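Filamentous hemagglutinin (PDB 1RWR) is a Bordetella pertussis adhesin whose secretion domain, a beta-helix, probably directs the protein's export through the two-partner secretion pathway. Local coordinates at residues V31-F36 against A75-V80; I102-N107 against G127-N132; T123-R128 against I136-Q141. One frame throughout, in Å; residues are numbered along the deposited sequence.

Interaction 1: V31-F36 against A75-V80; sequences VSHNKF and AILAEV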
loop_
_atom_site.group_PDB
_atom_site.type_symbol
_atom_site.label_atom_id
_atom_site.label_comp_id
_atom_site.label_asym_id
_atom_site.label_seq_id
_atom_site.Cartn_x
_atom_site.Cartn_y
_atom_site.Cartn_z
ATOM N N VAL A 31 17.377 -3.912 -4.321
ATOM C CA VAL A 31 16.025 -3.897 -4.920
ATOM C C VAL A 31 15.901 -4.963 -6.016
ATOM O O VAL A 31 16.656 -4.964 -6.991
ATOM C CB VAL A 31 15.707 -2.504 -5.537
ATOM C CG1 VAL A 31 14.359 -2.513 -6.281
ATOM C CG2 VAL A 31 15.756 -1.411 -4.474
ATOM N N SER A 32 14.896 -5.820 -5.915
ATOM C CA SER A 32 14.580 -6.776 -6.953
ATOM C C SER A 32 13.412 -6.183 -7.742
ATOM O O SER A 32 12.323 -6.024 -7.194
ATOM C CB SER A 32 14.191 -8.107 -6.342
ATOM O OG SER A 32 13.705 -9.024 -7.322
ATOM N N HIS A 33 13.664 -5.835 -9.004
ATOM C CA HIS A 33 12.685 -5.185 -9.867
ATOM C C HIS A 33 12.101 -6.236 -10.803
ATOM O O HIS A 33 12.775 -6.760 -11.690
ATOM C CB HIS A 33 13.354 -4.029 -10.626
ATOM C CG HIS A 33 12.397 -3.147 -11.348
ATOM N ND1 HIS A 33 12.753 -1.917 -11.853
ATOM C CD2 HIS A 33 11.088 -3.327 -11.666
ATOM C CE1 HIS A 33 11.702 -1.365 -12.432
ATOM N NE2 HIS A 33 10.675 -2.200 -12.333
ATOM N N ASN A 34 10.841 -6.583 -10.564
ATOM C CA ASN A 34 10.166 -7.628 -11.288
ATOM C C ASN A 34 9.056 -7.025 -12.131
ATOM O O ASN A 34 8.155 -6.379 -11.590
ATOM C CB ASN A 34 9.568 -8.602 -10.305
ATOM C CG ASN A 34 10.621 -9.251 -9.454
ATOM O OD1 ASN A 34 11.252 -10.212 -9.918
ATOM N ND2 ASN A 34 10.942 -8.646 -8.270
ATOM N N LYS A 35 9.154 -7.174 -13.441
ATOM C CA LYS A 35 8.116 -6.682 -14.353
ATOM C C LYS A 35 7.215 -7.823 -14.705
ATOM O O LYS A 35 7.670 -8.958 -14.884
ATOM C CB LYS A 35 8.721 -6.048 -15.608
ATOM C CG LYS A 35 9.367 -4.677 -15.330
ATOM C CD LYS A 35 10.115 -4.175 -16.535
ATOM C CE LYS A 35 10.789 -2.854 -16.260
ATOM N NZ LYS A 35 9.829 -1.704 -16.468
ATOM N N PHE A 36 5.930 -7.521 -14.797
ATOM C CA PHE A 36 4.886 -8.467 -15.134
ATOM C C PHE A 36 3.964 -7.881 -16.174
ATOM O O PHE A 36 3.587 -6.710 -16.096
ATOM C CB PHE A 36 4.009 -8.733 -13.914
ATOM C CG PHE A 36 4.679 -9.501 -12.826
ATOM C CD1 PHE A 36 4.548 -10.870 -12.758
ATOM C CD2 PHE A 36 5.458 -8.846 -11.866
ATOM C CE1 PHE A 36 5.170 -11.605 -11.741
ATOM C CE2 PHE A 36 6.054 -9.586 -10.852
ATOM C CZ PHE A 36 5.909 -10.954 -10.799
ATOM N N ALA A 75 14.161 -5.180 -0.886
ATOM C CA ALA A 75 12.889 -4.638 -1.377
ATOM C C ALA A 75 12.549 -5.413 -2.640
ATOM O O ALA A 75 13.395 -5.616 -3.488
ATOM C CB ALA A 75 12.999 -3.154 -1.694
ATOM N N ILE A 76 11.306 -5.851 -2.740
ATOM C CA ILE A 76 10.825 -6.593 -3.878
ATOM C C ILE A 76 9.703 -5.745 -4.488
ATOM O O ILE A 76 8.689 -5.483 -3.853
ATOM C CB ILE A 76 10.281 -7.979 -3.416
ATOM C CG1 ILE A 76 11.415 -8.873 -2.833
ATOM C CG2 ILE A 76 9.635 -8.717 -4.597
ATOM C CD1 ILE A 76 10.938 -10.062 -2.025
ATOM N N LEU A 77 9.950 -5.276 -5.713
ATOM C CA LEU A 77 9.016 -4.530 -6.496
ATOM C C LEU A 77 8.441 -5.420 -7.590
ATOM O O LEU A 77 9.195 -6.042 -8.348
ATOM C CB LEU A 77 9.787 -3.422 -7.188
ATOM C CG LEU A 77 9.065 -2.566 -8.220
ATOM C CD1 LEU A 77 7.848 -1.818 -7.657
ATOM C CD2 LEU A 77 10.089 -1.572 -8.760
ATOM N N ALA A 78 7.125 -5.474 -7.659
ATOM C CA ALA A 78 6.389 -6.107 -8.719
ATOM C C ALA A 78 5.683 -4.982 -9.449
ATOM O O ALA A 78 4.826 -4.326 -8.860
ATOM C CB ALA A 78 5.328 -7.098 -8.138
ATOM N N GLU A 79 6.052 -4.747 -10.704
ATOM C CA GLU A 79 5.504 -3.670 -11.529
ATOM C C GLU A 79 4.783 -4.255 -12.719
ATOM O O GLU A 79 5.367 -5.046 -13.443
ATOM C CB GLU A 79 6.650 -2.807 -12.086
ATOM C CG GLU A 79 6.166 -1.661 -12.944
ATOM C CD GLU A 79 7.264 -0.960 -13.738
ATOM O OE1 GLU A 79 8.439 -1.286 -13.562
ATOM O OE2 GLU A 79 6.948 -0.006 -14.496
ATOM N N VAL A 80 3.530 -3.891 -12.918
ATOM C CA VAL A 80 2.788 -4.326 -14.090
ATOM C C VAL A 80 3.054 -3.362 -15.242
ATOM O O VAL A 80 2.860 -2.154 -15.107
ATOM C CB VAL A 80 1.281 -4.413 -13.816
ATOM C CG1 VAL A 80 0.490 -4.661 -15.121
ATOM C CG2 VAL A 80 0.985 -5.498 -12.828
#
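Strands 31-36 and 75-80 pair in parallel along the beta-helix, from Val31 beside Ala75 to Phe36 beside Val80, as successive rungs of one long sheet. The CA atoms of His33 and Leu77 are 5.0 Å apart, and the backbone ladder alternates regularly, starting with Ser32 N to Ala75 O at 2.9 Å. On the face carrying His33, Lys35, Leu77 and Glu79, polar and apolar side chains meet. Glu79 has CG anti to its backbone N (chi1 -180°) and an extended chain, which carries the carboxylate to the imidazole. His33 NE2 donates to Glu79 OE1 at 2.7 Å, with the acceptor in the ring plane and met nearly along its C-O axis. Lys35 NZ reaches the same oxygen at 3.2 Å, from above the carboxylate plane, in a salt bridge; Arg128 of strand 128-132 pairs with OE2, and both basic groups would favour the ionised acid. Leu77 CD2 packs over one face of the His33 ring, 3.7 Å from its centroid, in a CH-pi contact. On the other face, Asn34 ND2 bonds both Leu77 O and Ser32 OG, itself bonded to Ala24 O, while Asn34 OD1 turns to Thr9 and Ala24 N. Phe36 CE2 lies 3.8 Å from Ala78 CB. On its far side Lys35 takes up a backbone hydrogen bond with Gln6; 75-80 continues the sheet to 99-104, and 128-132 packs on Leu77 and Glu79.

Interaction 2: I102-N107 against G127-N132; sequences IIANPN and GRPSVN
The CA atoms of Pro106 and Gly127, 5.6 Å apart, are the nearest CA pair between segments that pack without pairing: 102-107 leaves the beta-helix sheet and enters a turn, whereas 127-132 starts a strand of an antiparallel sheet lying against the beta-helix. Asn105 shapes that turn as an Asx turn, its OD1 accepting from Asn107 N at 2.9 Å, while its ND2 bonds Ser84 and Ser86. Ala104 and Pro106, both with CB directed toward segment 127-132, carry the contact from this side. The methyl of Ala104 sits 3.5 Å from Gly127 O and 4.1 Å from Pro129 CG, a small apolar patch next to a carbonyl oxygen that the contact buries and that finds no polar partner in the model. Arg128 points its CB away, yet bends at chi2 (66°) and again at chi3 (71°), and this brings its guanidinium back to Pro106, the two side chains crossing at about a right angle. NH1 is held from beyond the pair by a salt bridge to Glu79 and a bond to Val80 O, which would fix the flat group. Against one face of it rests Pro106 CG, 3.6 Å above the plane of the Arg128 guanidinium and over its centre, and 3.7 Å from Arg128 CZ.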
loop_
_atom_site.group_PDB
_atom_site.type_symbol
_atom_site.label_atom_id
_atom_site.label_comp_id
_atom_site.label_asym_id
_atom_site.label_seq_id
_atom_site.Cartn_x
_atom_site.Cartn_y
_atom_site.Cartn_z
ATOM N N ILE A 102 6.577 -3.918 -2.695
ATOM C CA ILE A 102 5.955 -2.822 -3.435
ATOM C C ILE A 102 5.272 -3.437 -4.627
ATOM O O ILE A 102 5.927 -4.111 -5.443
ATOM C CB ILE A 102 7.014 -1.789 -3.935
ATOM C CG1 ILE A 102 7.903 -1.250 -2.813
ATOM C CG2 ILE A 102 6.312 -0.649 -4.615
ATOM C CD1 ILE A 102 9.081 -2.101 -2.471
ATOM N N ILE A 103 3.966 -3.203 -4.733
ATOM C CA ILE A 103 3.159 -3.647 -5.864
ATOM C C ILE A 103 2.679 -2.396 -6.604
ATOM O O ILE A 103 1.961 -1.584 -6.068
ATOM C CB ILE A 103 1.955 -4.515 -5.421
ATOM C CG1 ILE A 103 2.337 -5.664 -4.456
ATOM C CG2 ILE A 103 1.227 -5.071 -6.689
ATOM C CD1 ILE A 103 3.285 -6.576 -4.972
ATOM N N ALA A 104 3.103 -2.241 -7.844
ATOM C CA ALA A 104 2.833 -1.043 -8.651
ATOM C C ALA A 104 2.094 -1.391 -9.923
ATOM O O ALA A 104 2.591 -2.149 -10.773
ATOM C CB ALA A 104 4.140 -0.324 -8.976
ATOM N N ASN A 105 0.908 -0.820 -10.096
ATOM C CA ASN A 105 0.153 -1.022 -11.310
ATOM C C ASN A 105 -0.635 0.283 -11.623
ATOM O O ASN A 105 -1.650 0.563 -10.994
ATOM C CB ASN A 105 -0.774 -2.233 -11.171
ATOM C CG ASN A 105 -1.479 -2.563 -12.497
ATOM O OD1 ASN A 105 -1.524 -1.710 -13.408
ATOM N ND2 ASN A 105 -2.036 -3.755 -12.601
ATOM N N PRO A 106 -0.154 1.091 -12.554
ATOM C CA PRO A 106 -0.848 2.331 -12.906
ATOM C C PRO A 106 -2.289 2.158 -13.373
ATOM O O PRO A 106 -3.039 3.111 -13.306
ATOM C CB PRO A 106 0.039 2.942 -13.988
ATOM C CG PRO A 106 1.390 2.456 -13.619
ATOM C CD PRO A 106 1.178 1.012 -13.208
ATOM N N ASN A 107 -2.658 0.970 -13.795
ATOM C CA ASN A 107 -4.027 0.707 -14.240
ATOM C C ASN A 107 -5.026 0.564 -13.120
ATOM O O ASN A 107 -6.236 0.637 -13.343
ATOM C CB ASN A 107 -4.037 -0.533 -15.098
ATOM C CG ASN A 107 -3.076 -0.416 -16.260
ATOM O OD1 ASN A 107 -3.194 0.525 -17.089
ATOM N ND2 ASN A 107 -2.095 -1.290 -16.304
ATOM N N GLY A 127 1.542 4.284 -8.953
ATOM C CA GLY A 127 2.693 4.988 -9.521
ATOM C C GLY A 127 3.568 4.144 -10.424
ATOM O O GLY A 127 3.715 2.921 -10.223
ATOM N N ARG A 128 4.147 4.786 -11.443
ATOM C CA ARG A 128 5.162 4.164 -12.248
ATOM C C ARG A 128 6.515 4.278 -11.525
ATOM O O ARG A 128 6.949 5.378 -11.212
ATOM C CB ARG A 128 5.229 4.844 -13.614
ATOM C CG ARG A 128 6.261 4.302 -14.501
ATOM C CD ARG A 128 5.981 2.880 -14.907
ATOM N NE ARG A 128 4.841 2.735 -15.838
ATOM C CZ ARG A 128 4.125 1.635 -15.965
ATOM N NH1 ARG A 128 4.371 0.545 -15.192
ATOM N NH2 ARG A 128 3.147 1.614 -16.854
ATOM N N PRO A 129 7.180 3.154 -11.266
ATOM C CA PRO A 129 8.445 3.206 -10.520
ATOM C C PRO A 129 9.605 3.684 -11.351
ATOM O O PRO A 129 9.701 3.303 -12.505
ATOM C CB PRO A 129 8.718 1.766 -10.127
ATOM C CG PRO A 129 7.599 0.971 -10.663
ATOM C CD PRO A 129 6.786 1.779 -11.577
ATOM N N SER A 130 10.443 4.505 -10.754
ATOM C CA SER A 130 11.787 4.779 -11.264
ATOM C C SER A 130 12.758 4.250 -10.229
ATOM O O SER A 130 12.748 4.721 -9.090
ATOM C CB SER A 130 11.966 6.275 -11.442
ATOM O OG SER A 130 11.317 6.666 -12.633
ATOM N N VAL A 131 13.603 3.300 -10.611
ATOM C CA VAL A 131 14.534 2.649 -9.696
ATOM C C VAL A 131 15.993 2.992 -10.085
ATOM O O VAL A 131 16.408 2.747 -11.214
ATOM C CB VAL A 131 14.354 1.131 -9.724
ATOM C CG1 VAL A 131 15.390 0.442 -8.833
ATOM C CG2 VAL A 131 12.925 0.741 -9.324
ATOM N N ASN A 132 16.731 3.544 -9.130
ATOM C CA ASN A 132 18.143 3.901 -9.275
ATOM C C ASN A 132 18.862 3.300 -8.091
ATOM O O ASN A 132 18.958 3.906 -7.044
ATOM C CB ASN A 132 18.319 5.444 -9.307
ATOM C CG ASN A 132 19.793 5.890 -9.370
ATOM O OD1 ASN A 132 20.593 5.264 -10.054
ATOM N ND2 ASN A 132 20.142 6.980 -8.668
#

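Interaction 3: T123-R128 against I136-Q141; sequences TLTTGR and IGLDVQ
Leu138 and Val140 lay their branched ends over the threonines and glycine where strand 119-125 turns off the beta-helix into the hairpin of strands 128-132 and 135-140. Thr123 and Leu138 meet tip to tip, CG2 against CD1 at 4.2 Å. The side chain of Thr125 crosses Leu138 at a slant, its CG2 being 3.9 Å from Leu138 CD2. Thr125 OG1 lies opposite its backbone N (chi1 -172°), from where it accepts the N-H of Gly127 in an ST turn and also bonds to Val163 O of the adjoining rung. Val140 straddles this turn: its CG2 comes 3.8 Å from Gly127 CA, where no side chain intervenes, and its CG1 lies 3.9 Å from Thr126 OG1, whose hydroxyl is bonded to Gln142 O. Beyond the turn, Arg128 and Asp139 form an antiparallel hydrogen-bonded pair. Arg128 N to Asp139 O and Asp139 N to Arg128 O both measure 3.0 Å, each donor lying above the plane of the carbonyl it meets. One water bridges Thr126 O and Gln141 N; a second donates to both Arg128 O and Asp139 OD2, while a salt bridge from OD1 to Arg192 ties Asp139 to strand 191-194. The Thr-Leu-Val packing is thus apolar, whereas the two backbone bonds and the waters hold the hairpin's start, where Arg128 O, gripped by two donors, is satisfied as the chain leaves the sheet.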
loop_
_atom_site.group_PDB
_atom_site.type_symbol
_atom_site.label_atom_id
_atom_site.label_comp_id
_atom_site.label_asym_id
_atom_site.label_seq_id
_atom_site.Cartn_x
_atom_site.Cartn_y
_atom_site.Cartn_z
ATOM N N THR A 123 3.778 -1.523 0.305
ATOM C CA THR A 123 3.266 -0.383 -0.446
ATOM C C THR A 123 2.473 -0.870 -1.656
ATOM O O THR A 123 2.973 -1.709 -2.443
ATOM C CB THR A 123 4.442 0.419 -0.945
ATOM O OG1 THR A 123 5.312 0.745 0.165
ATOM C CG2 THR A 123 4.032 1.708 -1.639
ATOM N N LEU A 124 1.242 -0.362 -1.798
ATOM C CA LEU A 124 0.391 -0.607 -2.953
ATOM C C LEU A 124 0.263 0.700 -3.684
ATOM O O LEU A 124 -0.124 1.712 -3.089
ATOM C CB LEU A 124 -0.980 -1.089 -2.515
ATOM C CG LEU A 124 -0.971 -2.351 -1.675
ATOM C CD1 LEU A 124 -2.441 -2.761 -1.388
ATOM C CD2 LEU A 124 -0.182 -3.468 -2.381
ATOM N N THR A 125 0.615 0.713 -4.961
ATOM C CA THR A 125 0.697 1.976 -5.677
ATOM C C THR A 125 0.212 1.862 -7.118
ATOM O O THR A 125 0.349 0.821 -7.760
ATOM C CB THR A 125 2.153 2.584 -5.566
ATOM O OG1 THR A 125 2.153 3.901 -6.114
ATOM C CG2 THR A 125 3.138 1.796 -6.400
ATOM N N THR A 126 -0.371 2.942 -7.628
ATOM C CA THR A 126 -0.562 3.064 -9.075
ATOM C C THR A 126 0.503 3.948 -9.703
ATOM O O THR A 126 0.392 4.291 -10.879
ATOM C CB THR A 126 -1.939 3.617 -9.432
ATOM O OG1 THR A 126 -2.084 4.948 -8.881
ATOM C CG2 THR A 126 -2.995 2.760 -8.811
ATOM N N GLY A 127 1.542 4.284 -8.953
ATOM C CA GLY A 127 2.693 4.988 -9.521
ATOM C C GLY A 127 3.568 4.144 -10.424
ATOM O O GLY A 127 3.715 2.921 -10.223
ATOM N N ARG A 128 4.147 4.786 -11.443
ATOM C CA ARG A 128 5.162 4.164 -12.248
ATOM C C ARG A 128 6.515 4.278 -11.525
ATOM O O ARG A 128 6.949 5.378 -11.212
ATOM C CB ARG A 128 5.229 4.844 -13.614
ATOM C CG ARG A 128 6.261 4.302 -14.501
ATOM C CD ARG A 128 5.981 2.880 -14.907
ATOM N NE ARG A 128 4.841 2.735 -15.838
ATOM C CZ ARG A 128 4.125 1.635 -15.965
ATOM N NH1 ARG A 128 4.371 0.545 -15.192
ATOM N NH2 ARG A 128 3.147 1.614 -16.854
ATOM N N ILE A 136 13.928 4.200 -4.881
ATOM C CA ILE A 136 12.733 3.928 -5.653
ATOM C C ILE A 136 11.817 5.142 -5.563
ATOM O O ILE A 136 11.402 5.531 -4.478
ATOM C CB ILE A 136 11.984 2.720 -5.078
ATOM C CG1 ILE A 136 12.866 1.449 -5.045
ATOM C CG2 ILE A 136 10.729 2.495 -5.892
ATOM C CD1 ILE A 136 12.287 0.320 -4.320
ATOM N N GLY A 137 11.516 5.763 -6.693
ATOM C CA GLY A 137 10.515 6.822 -6.761
ATOM C C GLY A 137 9.294 6.288 -7.464
ATOM O O GLY A 137 9.392 5.444 -8.361
ATOM N N LEU A 138 8.128 6.732 -7.025
ATOM C CA LEU A 138 6.870 6.278 -7.589
ATOM C C LEU A 138 6.167 7.485 -8.147
ATOM O O LEU A 138 5.768 8.360 -7.383
ATOM C CB LEU A 138 6.008 5.654 -6.482
ATOM C CG LEU A 138 6.637 4.415 -5.835
ATOM C CD1 LEU A 138 5.883 3.990 -4.606
ATOM C CD2 LEU A 138 6.768 3.259 -6.841
ATOM N N ASP A 139 5.984 7.547 -9.454
ATOM C CA ASP A 139 5.359 8.715 -10.067
ATOM C C ASP A 139 3.911 8.389 -10.345
ATOM O O ASP A 139 3.575 7.697 -11.299
ATOM C CB ASP A 139 6.062 9.103 -11.351
ATOM C CG ASP A 139 7.376 9.731 -11.082
ATOM O OD1 ASP A 139 7.465 10.493 -10.093
ATOM O OD2 ASP A 139 8.357 9.477 -11.804
ATOM N N VAL A 140 3.079 8.919 -9.481
ATOM C CA VAL A 140 1.643 8.723 -9.587
ATOM C C VAL A 140 1.019 9.780 -10.478
ATOM O O VAL A 140 0.996 10.962 -10.128
ATOM C CB VAL A 140 0.967 8.785 -8.185
ATOM C CG1 VAL A 140 -0.501 8.525 -8.358
ATOM C CG2 VAL A 140 1.604 7.767 -7.250
ATOM N N GLN A 141 0.479 9.347 -11.606
ATOM C CA GLN A 141 -0.275 10.224 -12.490
ATOM C C GLN A 141 -1.675 9.716 -12.781
ATOM O O GLN A 141 -2.494 10.470 -13.283
ATOM C CB GLN A 141 0.481 10.436 -13.786
ATOM C CG GLN A 141 1.791 11.176 -13.514
ATOM C CD GLN A 141 2.576 11.352 -14.741
ATOM O OE1 GLN A 141 3.156 10.394 -15.244
ATOM N NE2 GLN A 141 2.565 12.552 -15.276
HETATM O O HOH W 1 0.475 6.582 -12.537
HETATM O O HOH W 2 8.532 6.908 -12.725
#

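Overall arrangement
Arg128 ties the three contacts together. It belongs to interactions 2 and 3, whose centres are about 4 Å apart, and its NH1 reaches Glu79 OE2 of interaction 1 at 2.7 Å in a salt bridge; the oxygen used there is the one that His33 and Lys35 leave to it. Strands 31-36, 75-80, 99-104 and 119-125 are consecutive neighbours in the parallel sheet, joined by bonds such as Ala78 N to Ile102 O and Ile103 O to Thr125 N, both 2.9 Å. The chain then leaves the sheet after 119-125 and the hairpin that follows folds over it: Val31 CG2 of interaction 1 touches Ile136 CD1 of interaction 3 at 3.9 Å, although their centres are about 12 Å apart.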